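Local coordinates for protein angel homolog 2 (Homo sapiens, PDB 6RW0) that acts as a 2',3'-cyclic phosphatase of the CCR4/nocturin family and probably binds the 3' untranslated regions of mRNAs, at residues 169-177 / 209-220; 198-207 / 261-269. All blocks are in the same frame, centred on the assembly; numbering follows the deposited sequence.

Contact 1 (169-177 / 209-220); sequences DNVGLVLLL and QLAMLLAEISSV. With K (potassium ion), chain C.
Val174 and Leu176 of strand 171-179 pack against Leu213, Ile217 and Val220 of helix 203-220 in a buried helix-on-sheet contact within the endonuclease/exonuclease/phosphatase (DNase I-like) fold. The two segments run nearly parallel, their axes 14° apart and 9.1 Å from each other at closest approach, which lets alternate strand residues meet successive turns of the helix. Val174 shows how the two branches of one side chain can divide the work. Its CG1 is trans to the backbone N (chi1 -178°) and lies 4.0 Å from Val220 CG1, while CG2 sits among Leu213, Glu216 and Ile217, further back along the helix. There Val174 CG2 meets Glu216 CG at 3.9 Å, with Leu213 CD1 and Ile217 CG1 close by. Val220 CG1 also touches Leu176 CB at 3.9 Å. Two residues before Val174 the strand offers bare backbone at Gly172, and Leu213 CD1 comes within 4.3 Å of Gly172 CA. At the start of the paired segments the contact turns polar: Gln209 NE2 donates a fairly straight hydrogen bond of 3.2 Å to Asn170 OD1. The acceptor lies in the amide plane of Gln209, but the donor is tilted from the carbonyl plane of Asn170, in keeping with amide planes 64° apart; Gln209 OE1, in turn, accepts from the backbone N of Leu197. At the C-terminal end of the helix Ser219 binds a potassium ion through both its carbonyl O and its OG, completed in part by a water. Helix 203-220 is the connection of a beta-alpha-beta crossover between the parallel strands 189-195 and 231-236, and Leu213 and Ile217 extend onto 189-195 as Glu216 and Val220 do onto 148-157. On the opposite face of the strand, Leu173 and Leu175 pack against strand 137-144 of the other sheet.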
ATOM      1  N   ASP A 169      -9.803   4.365 -11.920  1.00 14.89           N
ATOM      2  CA  ASP A 169     -10.171   2.961 -11.720  1.00 14.40           C
ATOM      3  C   ASP A 169      -9.514   2.284 -10.522  1.00 15.16           C
ATOM      4  O   ASP A 169      -9.702   1.070 -10.331  1.00 15.61           O
ATOM      5  CB  ASP A 169      -9.913   2.181 -13.006  1.00 16.29           C
ATOM      6  CG  ASP A 169     -10.912   2.537 -14.091  1.00 25.78           C
ATOM      7  OD1 ASP A 169     -12.141   2.521 -13.808  1.00 27.39           O
ATOM      8  OD2 ASP A 169     -10.462   2.870 -15.211  1.00 27.59           O
ATOM      9  N   ASN A 170      -8.849   3.029  -9.658  1.00 13.63           N
ATOM     10  CA  ASN A 170      -8.134   2.416  -8.551  1.00 12.93           C
ATOM     11  C   ASN A 170      -9.090   1.804  -7.532  1.00 14.51           C
ATOM     12  O   ASN A 170     -10.280   2.153  -7.443  1.00 13.90           O
ATOM     13  CB  ASN A 170      -7.235   3.454  -7.896  1.00 12.94           C
ATOM     14  CG  ASN A 170      -6.297   4.090  -8.883  1.00 14.09           C
ATOM     15  OD1 ASN A 170      -6.612   5.131  -9.470  1.00 14.62           O
ATOM     16  ND2 ASN A 170      -5.157   3.438  -9.125  1.00 17.47           N
ATOM     17  N   VAL A 171      -8.535   0.885  -6.743  1.00 12.90           N
ATOM     18  CA  VAL A 171      -9.306   0.111  -5.784  1.00 13.15           C
ATOM     19  C   VAL A 171      -8.535  -0.099  -4.484  1.00 13.87           C
ATOM     20  O   VAL A 171      -7.334   0.158  -4.377  1.00 14.07           O
ATOM     21  CB  VAL A 171      -9.733  -1.266  -6.346  1.00 13.48           C
ATOM     22  CG1 VAL A 171     -10.659  -1.126  -7.547  1.00 14.09           C
ATOM     23  CG2 VAL A 171      -8.502  -2.110  -6.716  1.00 14.97           C
ATOM     24  N   GLY A 172      -9.276  -0.604  -3.496  1.00 14.42           N
ATOM     25  CA  GLY A 172      -8.704  -1.096  -2.260  1.00 14.63           C
ATOM     26  C   GLY A 172      -9.433  -2.350  -1.823  1.00 14.14           C
ATOM     27  O   GLY A 172     -10.447  -2.741  -2.411  1.00 13.61           O
ATOM     28  N   LEU A 173      -8.917  -2.967  -0.765  1.00 14.02           N
ATOM     29  CA  LEU A 173      -9.503  -4.197  -0.244  1.00 12.72           C
ATOM     30  C   LEU A 173      -9.220  -4.250   1.247  1.00 13.37           C
ATOM     31  O   LEU A 173      -8.103  -3.941   1.673  1.00 14.72           O
ATOM     32  CB  LEU A 173      -8.930  -5.431  -0.942  1.00 13.10           C
ATOM     33  CG  LEU A 173      -9.546  -6.772  -0.552  1.00 13.32           C
ATOM     34  CD1 LEU A 173     -11.011  -6.866  -0.866  1.00 15.12           C
ATOM     35  CD2 LEU A 173      -8.767  -7.878  -1.281  1.00 15.83           C
ATOM     36  N   VAL A 174     -10.236  -4.599   2.032  1.00 13.09           N
ATOM     37  CA  VAL A 174     -10.125  -4.670   3.487  1.00 13.81           C
ATOM     38  C   VAL A 174     -10.658  -6.024   3.923  1.00 14.27           C
ATOM     39  O   VAL A 174     -11.802  -6.375   3.607  1.00 15.38           O
ATOM     40  CB  VAL A 174     -10.899  -3.535   4.181  1.00 14.00           C
ATOM     41  CG1 VAL A 174     -10.726  -3.625   5.685  1.00 16.73           C
ATOM     42  CG2 VAL A 174     -10.438  -2.172   3.648  1.00 14.95           C
ATOM     43  N   LEU A 175      -9.837  -6.797   4.626  1.00 14.75           N
ATOM     44  CA  LEU A 175     -10.287  -8.054   5.201  1.00 14.34           C
ATOM     45  C   LEU A 175     -10.360  -7.908   6.711  1.00 15.14           C
ATOM     46  O   LEU A 175      -9.566  -7.187   7.321  1.00 17.11           O
ATOM     47  CB  LEU A 175      -9.343  -9.220   4.880  1.00 16.28           C
ATOM     48  CG  LEU A 175      -9.034  -9.549   3.421  1.00 17.96           C
ATOM     49  CD1 LEU A 175      -8.341 -10.915   3.314  1.00 18.30           C
ATOM     50  CD2 LEU A 175     -10.242  -9.502   2.517  1.00 18.58           C
ATOM     51  N   LEU A 176     -11.305  -8.608   7.317  1.00 14.97           N
ATOM     52  CA  LEU A 176     -11.340  -8.760   8.761  1.00 15.48           C
ATOM     53  C   LEU A 176     -11.018 -10.218   9.054  1.00 15.19           C
ATOM     54  O   LEU A 176     -11.698 -11.114   8.543  1.00 16.41           O
ATOM     55  CB  LEU A 176     -12.695  -8.359   9.324  1.00 17.02           C
ATOM     56  CG  LEU A 176     -12.679  -8.238  10.848  1.00 18.64           C
ATOM     57  CD1 LEU A 176     -11.812  -7.091  11.368  1.00 19.53           C
ATOM     58  CD2 LEU A 176     -14.106  -8.080  11.353  1.00 19.75           C
ATOM     59  N   LEU A 177      -9.949 -10.431   9.811  1.00 16.91           N
ATOM     60  CA  LEU A 177      -9.394 -11.773  10.077  1.00 17.51           C
ATOM     61  C   LEU A 177      -9.463 -12.109  11.564  1.00 18.20           C
ATOM     62  O   LEU A 177      -9.256 -11.240  12.346  1.00 20.72           O
ATOM     63  CB  LEU A 177      -7.931 -11.822   9.634  1.00 17.04           C
ATOM     64  CG  LEU A 177      -7.640 -11.486   8.179  1.00 17.94           C
ATOM     65  CD1 LEU A 177      -6.153 -11.582   7.921  1.00 20.11           C
ATOM     66  CD2 LEU A 177      -8.387 -12.402   7.235  1.00 19.69           C
ATOM     67  N   GLN A 209      -9.464   9.173  -2.607  1.00 12.45           N
ATOM     68  CA  GLN A 209      -9.294   7.722  -2.589  1.00 11.83           C
ATOM     69  C   GLN A 209      -8.851   7.246  -1.213  1.00 11.85           C
ATOM     70  O   GLN A 209      -9.399   6.286  -0.662  1.00 13.67           O
ATOM     71  CB  GLN A 209      -8.291   7.300  -3.663  1.00 11.89           C
ATOM     72  CG  GLN A 209      -8.778   7.546  -5.080  1.00 12.71           C
ATOM     73  CD  GLN A 209      -7.846   6.993  -6.146  1.00 13.11           C
ATOM     74  OE1 GLN A 209      -6.676   6.718  -5.887  1.00 14.04           O
ATOM     75  NE2 GLN A 209      -8.367   6.840  -7.362  1.00 13.39           N
ATOM     76  N   LEU A 210      -7.855   7.911  -0.635  1.00 13.11           N
ATOM     77  CA  LEU A 210      -7.430   7.551   0.713  1.00 12.54           C
ATOM     78  C   LEU A 210      -8.583   7.656   1.708  1.00 13.62           C
ATOM     79  O   LEU A 210      -8.775   6.761   2.545  1.00 14.61           O
ATOM     80  CB  LEU A 210      -6.262   8.438   1.134  1.00 13.71           C
ATOM     81  CG  LEU A 210      -5.770   8.243   2.564  1.00 14.29           C
ATOM     82  CD1 LEU A 210      -5.209   6.843   2.746  1.00 15.46           C
ATOM     83  CD2 LEU A 210      -4.737   9.285   2.928  1.00 15.91           C
ATOM     84  N   ALA A 211      -9.362   8.738   1.641  1.00 13.39           N
ATOM     85  CA  ALA A 211     -10.496   8.893   2.549  1.00 14.62           C
ATOM     86  C   ALA A 211     -11.483   7.740   2.395  1.00 13.98           C
ATOM     87  O   ALA A 211     -12.062   7.270   3.382  1.00 14.81           O
ATOM     88  CB  ALA A 211     -11.191  10.228   2.285  1.00 15.95           C
ATOM     89  N   MET A 212     -11.699   7.279   1.162  1.00 14.24           N
ATOM     90  CA  MET A 212     -12.605   6.158   0.934  1.00 13.38           C
ATOM     91  C   MET A 212     -12.072   4.883   1.578  1.00 13.71           C
ATOM     92  O   MET A 212     -12.838   4.124   2.180  1.00 14.63           O
ATOM     93  CB  MET A 212     -12.824   5.979  -0.566  1.00 13.45           C
ATOM     94  CG  MET A 212     -13.630   7.109  -1.172  1.00 14.26           C
ATOM     95  SD  MET A 212     -13.580   7.174  -2.977  1.00 19.99           S
ATOM     96  CE  MET A 212     -14.767   6.010  -3.350  1.00 20.66           C
ATOM     97  N   LEU A 213     -10.769   4.626   1.464  1.00 13.67           N
ATOM     98  CA  LEU A 213     -10.193   3.468   2.146  1.00 13.28           C
ATOM     99  C   LEU A 213     -10.316   3.611   3.660  1.00 14.22           C
ATOM    100  O   LEU A 213     -10.710   2.669   4.361  1.00 14.22           O
ATOM    101  CB  LEU A 213      -8.726   3.295   1.763  1.00 13.66           C
ATOM    102  CG  LEU A 213      -8.073   2.021   2.303  1.00 14.82           C
ATOM    103  CD1 LEU A 213      -8.675   0.792   1.643  1.00 18.68           C
ATOM    104  CD2 LEU A 213      -6.577   2.082   2.091  1.00 17.68           C
ATOM    105  N   LEU A 214      -9.980   4.790   4.187  1.00 13.34           N
ATOM    106  CA  LEU A 214     -10.069   5.007   5.629  1.00 13.82           C
ATOM    107  C   LEU A 214     -11.499   4.849   6.133  1.00 13.77           C
ATOM    108  O   LEU A 214     -11.720   4.311   7.229  1.00 15.45           O
ATOM    109  CB  LEU A 214      -9.512   6.381   6.002  1.00 13.57           C
ATOM    110  CG  LEU A 214      -8.014   6.571   5.785  1.00 15.27           C
ATOM    111  CD1 LEU A 214      -7.634   8.014   6.089  1.00 17.47           C
ATOM    112  CD2 LEU A 214      -7.162   5.615   6.616  1.00 17.31           C
ATOM    113  N   ALA A 215     -12.491   5.307   5.363  1.00 13.58           N
ATOM    114  CA  ALA A 215     -13.880   5.123   5.773  1.00 13.94           C
ATOM    115  C   ALA A 215     -14.251   3.646   5.821  1.00 14.18           C
ATOM    116  O   ALA A 215     -14.943   3.206   6.737  1.00 14.74           O
ATOM    117  CB  ALA A 215     -14.815   5.880   4.833  1.00 16.51           C
ATOM    118  N   GLU A 216     -13.802   2.857   4.841  1.00 13.92           N
ATOM    119  CA  GLU A 216     -14.094   1.429   4.892  1.00 14.73           C
ATOM    120  C   GLU A 216     -13.452   0.799   6.124  1.00 14.49           C
ATOM    121  O   GLU A 216     -14.084  -0.001   6.826  1.00 15.01           O
ATOM    122  CB  GLU A 216     -13.623   0.736   3.615  1.00 15.54           C
ATOM    123  CG  GLU A 216     -14.070  -0.707   3.534  1.00 16.65           C
ATOM    124  CD  GLU A 216     -15.532  -0.860   3.200  1.00 18.31           C
ATOM    125  OE1 GLU A 216     -16.156   0.100   2.688  1.00 21.40           O
ATOM    126  OE2 GLU A 216     -16.069  -1.953   3.442  1.00 24.74           O
ATOM    127  N   ILE A 217     -12.201   1.160   6.414  1.00 14.60           N
ATOM    128  CA  ILE A 217     -11.531   0.638   7.603  1.00 15.32           C
ATOM    129  C   ILE A 217     -12.288   1.025   8.863  1.00 14.91           C
ATOM    130  O   ILE A 217     -12.458   0.207   9.782  1.00 16.61           O
ATOM    131  CB  ILE A 217     -10.070   1.119   7.660  1.00 13.93           C
ATOM    132  CG1 ILE A 217      -9.292   0.559   6.476  1.00 14.89           C
ATOM    133  CG2 ILE A 217      -9.449   0.712   8.989  1.00 16.11           C
ATOM    134  CD1 ILE A 217      -7.900   1.169   6.323  1.00 15.57           C
ATOM    135  N   SER A 218     -12.749   2.270   8.936  1.00 15.62           N
ATOM    136  CA  SER A 218     -13.469   2.698  10.127  0.53 17.60           C
ATOM    137  C   SER A 218     -14.723   1.869  10.356  1.00 17.35           C
ATOM    138  O   SER A 218     -15.102   1.621  11.508  1.00 21.62           O
ATOM    139  CB  SER A 218     -13.844   4.166  10.010  0.53 18.64           C
ATOM    140  OG  SER A 218     -14.709   4.519  11.064  0.53 22.58           O
ATOM    141  N   SER A 219     -15.380   1.430   9.292  1.00 14.56           N
ATOM    142  CA  SER A 219     -16.569   0.613   9.466  1.00 15.56           C
ATOM    143  C   SER A 219     -16.214  -0.831   9.803  1.00 16.81           C
ATOM    144  O   SER A 219     -16.850  -1.443  10.675  1.00 19.91           O
ATOM    145  CB  SER A 219     -17.417   0.683   8.204  1.00 17.74           C
ATOM    146  OG  SER A 219     -18.648   0.040   8.435  1.00 21.76           O
ATOM    147  N   VAL A 220     -15.217  -1.393   9.122  1.00 15.20           N
ATOM    148  CA  VAL A 220     -14.894  -2.805   9.302  1.00 13.89           C
ATOM    149  C   VAL A 220     -14.217  -3.056  10.644  1.00 15.87           C
ATOM    150  O   VAL A 220     -14.483  -4.070  11.298  1.00 17.30           O
ATOM    151  CB  VAL A 220     -14.028  -3.277   8.123  1.00 15.47           C
ATOM    152  CG1 VAL A 220     -13.521  -4.693   8.360  1.00 18.49           C
ATOM    153  CG2 VAL A 220     -14.799  -3.185   6.823  1.00 16.90           C
TER
HETATM  154  K     K C 602     -19.407  -0.808  11.176  1.00 21.23           K
HETATM  155  O   HOH W   1     -19.767  -2.233  13.452  1.00 31.69           O

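Contact 2 (198-207 / 261-269); sequences YNPRRGDIKL and IGKVSGQEQ
Gly203 and Ile261 bring two backbones together where helix 203-220 begins: Gly203 N, just past the N-cap Arg202, makes a weak hydrogen bond to Ile261 O, and the CA atoms of Arg201 and Gly262 are 4.0 Å apart. With no side chain at Gly203, Val264 CB settles 3.6 Å from Gly203 CA, and Val264 CG1 meets Leu207 CG. Ile261 splits its branches, CD1 lying by Arg201 CG and CG2 by Asp204 CB. The polar half centres on the Gln267 amide. Its NE2 donates to Tyr198 O at 2.9 Å, with the amide perpendicular to the Tyr198 ring, while OE1 accepts from Lys206 NZ at 2.8 Å and from Ser265 OG in the carbonyl plane. Lys206 bends at its last torsion (chi4 72°), and its NZ also donates to Tyr198 O and to Leu197 O. A leucine in place of Gln267 would probably leave Lys206 NZ and Ser265 OG without this shared acceptor and cost Tyr198 O a donor. Asp204, gripped side-on by Arg202, has a second salt bridge to Arg275. Leu245 of helix 244-251 packs on the apolar side, touching Lys206, Leu207 and Val264.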
ATOM      1  N   TYR A 198      -1.586   7.039  -9.599  1.00 14.24           N
ATOM      2  CA  TYR A 198      -0.202   7.497  -9.789  1.00 14.46           C
ATOM      3  C   TYR A 198      -0.159   9.003 -10.092  1.00 13.71           C
ATOM      4  O   TYR A 198       0.612   9.638  -9.422  1.00 14.70           O
ATOM      5  CB  TYR A 198       0.470   6.734 -10.933  1.00 16.02           C
ATOM      6  CG  TYR A 198       1.738   7.403 -11.382  1.00 17.98           C
ATOM      7  CD1 TYR A 198       2.851   7.404 -10.576  1.00 21.68           C
ATOM      8  CD2 TYR A 198       1.792   8.121 -12.555  1.00 20.26           C
ATOM      9  CE1 TYR A 198       4.000   8.077 -10.934  1.00 24.12           C
ATOM     10  CE2 TYR A 198       2.932   8.796 -12.928  1.00 22.09           C
ATOM     11  CZ  TYR A 198       4.041   8.771 -12.119  1.00 24.43           C
ATOM     12  OH  TYR A 198       5.158   9.455 -12.488  1.00 30.04           O
ATOM     13  N   ASN A 199      -0.991   9.482 -11.024  1.00 14.35           N
ATOM     14  CA  ASN A 199      -0.914  10.829 -11.589  1.00 15.86           C
ATOM     15  C   ASN A 199      -0.480  11.876 -10.570  1.00 15.50           C
ATOM     16  O   ASN A 199      -1.241  12.217  -9.659  1.00 15.87           O
ATOM     17  CB  ASN A 199      -2.294  11.154 -12.177  1.00 16.37           C
ATOM     18  CG  ASN A 199      -2.273  12.330 -13.119  1.00 19.35           C
ATOM     19  OD1 ASN A 199      -1.930  13.439 -12.722  1.00 20.20           O
ATOM     20  ND2 ASN A 199      -2.665  12.103 -14.374  1.00 21.39           N
ATOM     21  N   PRO A 200       0.738  12.413 -10.690  1.00 15.08           N
ATOM     22  CA  PRO A 200       1.241  13.316  -9.644  1.00 15.24           C
ATOM     23  C   PRO A 200       0.462  14.601  -9.455  1.00 15.10           C
ATOM     24  O   PRO A 200       0.485  15.174  -8.357  1.00 15.80           O
ATOM     25  CB  PRO A 200       2.679  13.613 -10.098  1.00 17.40           C
ATOM     26  CG  PRO A 200       3.071  12.397 -10.840  1.00 20.47           C
ATOM     27  CD  PRO A 200       1.836  11.906 -11.545  1.00 16.28           C
ATOM     28  N   ARG A 201      -0.162  15.130 -10.487  1.00 13.44           N
ATOM     29  CA  ARG A 201      -0.920  16.393 -10.368  1.00 13.25           C
ATOM     30  C   ARG A 201      -2.182  16.205  -9.518  1.00 13.73           C
ATOM     31  O   ARG A 201      -2.556  17.116  -8.860  1.00 14.13           O
ATOM     32  CB  ARG A 201      -1.282  16.941 -11.750  1.00 13.11           C
ATOM     33  CG  ARG A 201      -1.939  18.313 -11.702  1.00 15.28           C
ATOM     34  CD  ARG A 201      -2.148  18.937 -13.072  1.00 14.43           C
ATOM     35  NE  ARG A 201      -3.104  18.214 -13.882  1.00 14.35           N
ATOM     36  CZ  ARG A 201      -3.936  18.771 -14.737  1.00 14.31           C
ATOM     37  NH1 ARG A 201      -4.140  20.071 -14.724  1.00 14.57           N
ATOM     38  NH2 ARG A 201      -4.591  18.018 -15.594  1.00 14.71           N
ATOM     39  N   ARG A 202      -2.819  15.047  -9.595  1.00 12.88           N
ATOM     40  CA  ARG A 202      -4.166  14.868  -9.004  1.00 14.04           C
ATOM     41  C   ARG A 202      -4.174  14.422  -7.541  1.00 13.10           C
ATOM     42  O   ARG A 202      -4.769  13.420  -7.243  1.00 14.02           O
ATOM     43  CB  ARG A 202      -4.975  13.924  -9.892  1.00 14.49           C
ATOM     44  CG  ARG A 202      -5.119  14.426 -11.323  1.00 14.44           C
ATOM     45  CD  ARG A 202      -5.656  15.847 -11.421  1.00 14.66           C
ATOM     46  NE  ARG A 202      -6.939  16.023 -10.769  1.00 15.16           N
ATOM     47  CZ  ARG A 202      -8.102  15.706 -11.297  1.00 15.88           C
ATOM     48  NH1 ARG A 202      -8.150  15.241 -12.527  1.00 16.47           N
ATOM     49  NH2 ARG A 202      -9.204  15.846 -10.595  1.00 16.44           N
ATOM     50  N   GLY A 203      -3.708  15.293  -6.658  1.00 14.13           N
ATOM     51  CA  GLY A 203      -3.707  15.086  -5.203  1.00 13.26           C
ATOM     52  C   GLY A 203      -5.116  15.111  -4.648  1.00 14.22           C
ATOM     53  O   GLY A 203      -5.321  14.576  -3.589  1.00 14.90           O
ATOM     54  N   ASP A 204      -6.013  15.833  -5.310  1.00 13.93           N
ATOM     55  CA  ASP A 204      -7.441  15.867  -4.936  1.00 13.49           C
ATOM     56  C   ASP A 204      -8.009  14.450  -5.066  1.00 13.31           C
ATOM     57  O   ASP A 204      -8.650  14.000  -4.162  1.00 13.21           O
ATOM     58  CB  ASP A 204      -8.201  16.866  -5.811  1.00 13.66           C
ATOM     59  CG  ASP A 204      -8.046  16.714  -7.313  1.00 14.81           C
ATOM     60  OD1 ASP A 204      -7.035  16.222  -7.758  1.00 14.04           O
ATOM     61  OD2 ASP A 204      -8.953  17.103  -7.990  1.00 16.53           O
ATOM     62  N   ILE A 205      -7.733  13.757  -6.155  1.00 13.42           N
ATOM     63  CA  ILE A 205      -8.188  12.378  -6.293  1.00 13.86           C
ATOM     64  C   ILE A 205      -7.499  11.482  -5.276  1.00 13.52           C
ATOM     65  O   ILE A 205      -8.146  10.657  -4.623  1.00 13.59           O
ATOM     66  CB  ILE A 205      -8.022  11.867  -7.737  1.00 13.10           C
ATOM     67  CG1 ILE A 205      -8.817  12.736  -8.700  1.00 14.32           C
ATOM     68  CG2 ILE A 205      -8.473  10.407  -7.785  1.00 14.66           C
ATOM     69  CD1 ILE A 205      -8.617  12.342 -10.129  1.00 15.03           C
ATOM     70  N   LYS A 206      -6.180  11.631  -5.107  1.00 12.94           N
ATOM     71  CA  LYS A 206      -5.454  10.783  -4.165  1.00 13.11           C
ATOM     72  C   LYS A 206      -6.029  10.873  -2.756  1.00 12.44           C
ATOM     73  O   LYS A 206      -6.208   9.848  -2.086  1.00 13.49           O
ATOM     74  CB  LYS A 206      -3.983  11.175  -4.106  1.00 15.87           C
ATOM     75  CG  LYS A 206      -3.091  10.610  -5.152  1.00 21.93           C
ATOM     76  CD  LYS A 206      -1.673  10.650  -4.572  1.00 21.24           C
ATOM     77  CE  LYS A 206      -0.725   9.777  -5.352  1.00 24.65           C
ATOM     78  NZ  LYS A 206      -0.385  10.325  -6.663  1.00 21.03           N
ATOM     79  N   LEU A 207      -6.230  12.101  -2.247  1.00 13.59           N
ATOM     80  CA  LEU A 207      -6.745  12.258  -0.886  1.00 13.19           C
ATOM     81  C   LEU A 207      -8.153  11.700  -0.763  1.00 12.82           C
ATOM     82  O   LEU A 207      -8.511  11.139   0.281  1.00 14.72           O
ATOM     83  CB  LEU A 207      -6.735  13.728  -0.459  1.00 14.52           C
ATOM     84  CG  LEU A 207      -5.358  14.216  -0.024  1.00 15.71           C
ATOM     85  CD1 LEU A 207      -5.370  15.723   0.110  1.00 17.55           C
ATOM     86  CD2 LEU A 207      -4.910  13.567   1.270  1.00 18.23           C
ATOM     87  N   ILE A 261      -2.926  20.987  -5.746  1.00 14.84           N
ATOM     88  CA  ILE A 261      -3.260  19.571  -5.912  1.00 14.43           C
ATOM     89  C   ILE A 261      -2.027  18.718  -6.193  1.00 14.45           C
ATOM     90  O   ILE A 261      -1.963  17.551  -5.783  1.00 14.91           O
ATOM     91  CB  ILE A 261      -4.368  19.362  -6.969  1.00 14.92           C
ATOM     92  CG1 ILE A 261      -4.002  19.952  -8.328  1.00 15.42           C
ATOM     93  CG2 ILE A 261      -5.691  19.954  -6.471  1.00 15.02           C
ATOM     94  CD1 ILE A 261      -5.005  19.558  -9.405  1.00 16.05           C
ATOM     95  N   GLY A 262      -1.032  19.265  -6.870  1.00 14.41           N
ATOM     96  CA  GLY A 262       0.148  18.500  -7.186  1.00 15.50           C
ATOM     97  C   GLY A 262       1.177  18.404  -6.089  1.00 16.74           C
ATOM     98  O   GLY A 262       2.200  17.743  -6.286  1.00 22.14           O
ATOM     99  N   LYS A 263       0.960  19.071  -4.954  1.00 14.58           N
ATOM    100  CA  LYS A 263       1.878  19.023  -3.827  1.00 14.75           C
ATOM    101  C   LYS A 263       1.450  18.013  -2.778  1.00 15.26           C
ATOM    102  O   LYS A 263       2.197  17.761  -1.828  1.00 18.24           O
ATOM    103  CB  LYS A 263       2.029  20.412  -3.194  1.00 17.70           C
ATOM    104  CG  LYS A 263       2.531  21.477  -4.172  1.00 24.63           C
ATOM    105  CD  LYS A 263       3.881  21.142  -4.787  1.00 36.17           C
ATOM    106  CE  LYS A 263       5.013  21.459  -3.835  1.00 43.02           C
ATOM    107  NZ  LYS A 263       4.973  22.875  -3.382  1.00 48.26           N
ATOM    108  N   VAL A 264       0.288  17.397  -2.958  1.00 14.71           N
ATOM    109  CA  VAL A 264      -0.261  16.473  -1.974  1.00 14.38           C
ATOM    110  C   VAL A 264       0.652  15.274  -1.777  1.00 14.88           C
ATOM    111  O   VAL A 264       0.903  14.841  -0.644  1.00 14.70           O
ATOM    112  CB  VAL A 264      -1.670  16.040  -2.418  1.00 14.16           C
ATOM    113  CG1 VAL A 264      -2.159  14.839  -1.645  1.00 15.94           C
ATOM    114  CG2 VAL A 264      -2.639  17.188  -2.297  1.00 15.61           C
ATOM    115  N   SER A 265       1.135  14.694  -2.873  1.00 15.13           N
ATOM    116  CA  SER A 265       1.841  13.421  -2.804  1.00 14.38           C
ATOM    117  C   SER A 265       3.345  13.563  -2.652  1.00 16.22           C
ATOM    118  O   SER A 265       4.012  12.583  -2.298  1.00 15.73           O
ATOM    119  CB  SER A 265       1.609  12.623  -4.086  1.00 14.91           C
ATOM    120  OG  SER A 265       2.262  13.279  -5.169  1.00 14.68           O
ATOM    121  N   GLY A 266       3.893  14.722  -2.984  1.00 16.60           N
ATOM    122  CA  GLY A 266       5.344  14.937  -2.902  1.00 17.81           C
ATOM    123  C   GLY A 266       6.083  14.277  -4.054  1.00 18.01           C
ATOM    124  O   GLY A 266       7.285  14.303  -4.059  1.00 18.73           O
ATOM    125  N   GLN A 267       5.384  13.713  -5.034  1.00 17.34           N
ATOM    126  CA  GLN A 267       6.028  13.088  -6.214  1.00 16.11           C
ATOM    127  C   GLN A 267       6.582  14.190  -7.106  1.00 17.75           C
ATOM    128  O   GLN A 267       6.021  15.208  -7.103  1.00 21.57           O
ATOM    129  CB  GLN A 267       5.033  12.344  -7.098  1.00 16.13           C
ATOM    130  CG  GLN A 267       4.456  11.073  -6.501  1.00 15.83           C
ATOM    131  CD  GLN A 267       3.167  10.741  -7.205  1.00 13.44           C
ATOM    132  OE1 GLN A 267       2.188  11.440  -7.072  1.00 15.37           O
ATOM    133  NE2 GLN A 267       3.182   9.685  -7.989  1.00 15.88           N
ATOM    134  N   GLU A 268       7.559  13.906  -7.935  1.00 21.26           N
ATOM    135  CA  GLU A 268       8.102  14.923  -8.866  1.00 30.52           C
ATOM    136  C   GLU A 268       6.942  15.509  -9.709  1.00 33.28           C
ATOM    137  O   GLU A 268       6.258  14.763 -10.389  1.00 27.41           O
ATOM    138  CB  GLU A 268       9.172  14.284  -9.747  1.00 39.67           C
ATOM    139  CG  GLU A 268      10.270  15.233 -10.165  1.00 52.23           C
ATOM    140  CD  GLU A 268      11.296  14.590 -11.080  1.00 59.32           C
ATOM    141  OE1 GLU A 268      11.551  13.392 -10.915  1.00 61.59           O
ATOM    142  OE2 GLU A 268      11.819  15.284 -11.962  1.00 61.42           O
ATOM    143  N   GLN A 269       6.811  16.824  -9.667  1.00 34.75           N
ATOM    144  CA  GLN A 269       5.754  17.652 -10.281  1.00 40.83           C
ATOM    145  C   GLN A 269       6.366  18.984 -10.740  1.00 38.44           C
ATOM    146  O   GLN A 269       7.459  19.285 -10.291  1.00 35.24           O
ATOM    147  CB  GLN A 269       4.707  17.842  -9.174  1.00 47.97           C
ATOM    148  CG  GLN A 269       5.236  18.630  -7.964  1.00 52.88           C
ATOM    149  CD  GLN A 269       6.329  18.034  -7.094  1.00 58.72           C
ATOM    150  OE1 GLN A 269       7.537  18.073  -7.373  1.00 63.56           O
ATOM    151  NE2 GLN A 269       5.934  17.644  -5.909  1.00 59.86           N
TER
HETATM  152  O   HOH W   2       6.591  11.502 -10.519  1.00 39.64           O
HETATM  153  O   HOH W   3      -0.186  15.311  -5.574  1.00 16.59           O

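In the fold
Contacts 1 and 2 illustrate how one helix can serve two parts of a fold. Both use helix 203-220, and their centres lie about 20 Å apart. Contact 2 takes the approach to the helix and its first turn, contact 1 the helix from residue 209 on, so that residues 198-207 and 209-220 nearly follow one another. Along the chain the segments alternate: 169-177, 198-207, 209-220, then 261-269. The crossover helix is thereby packed along its body on the sheet that holds strands 171-179, 189-195 and 231-236, and tied at its start to the long loop between strands 253-255 and 329-331.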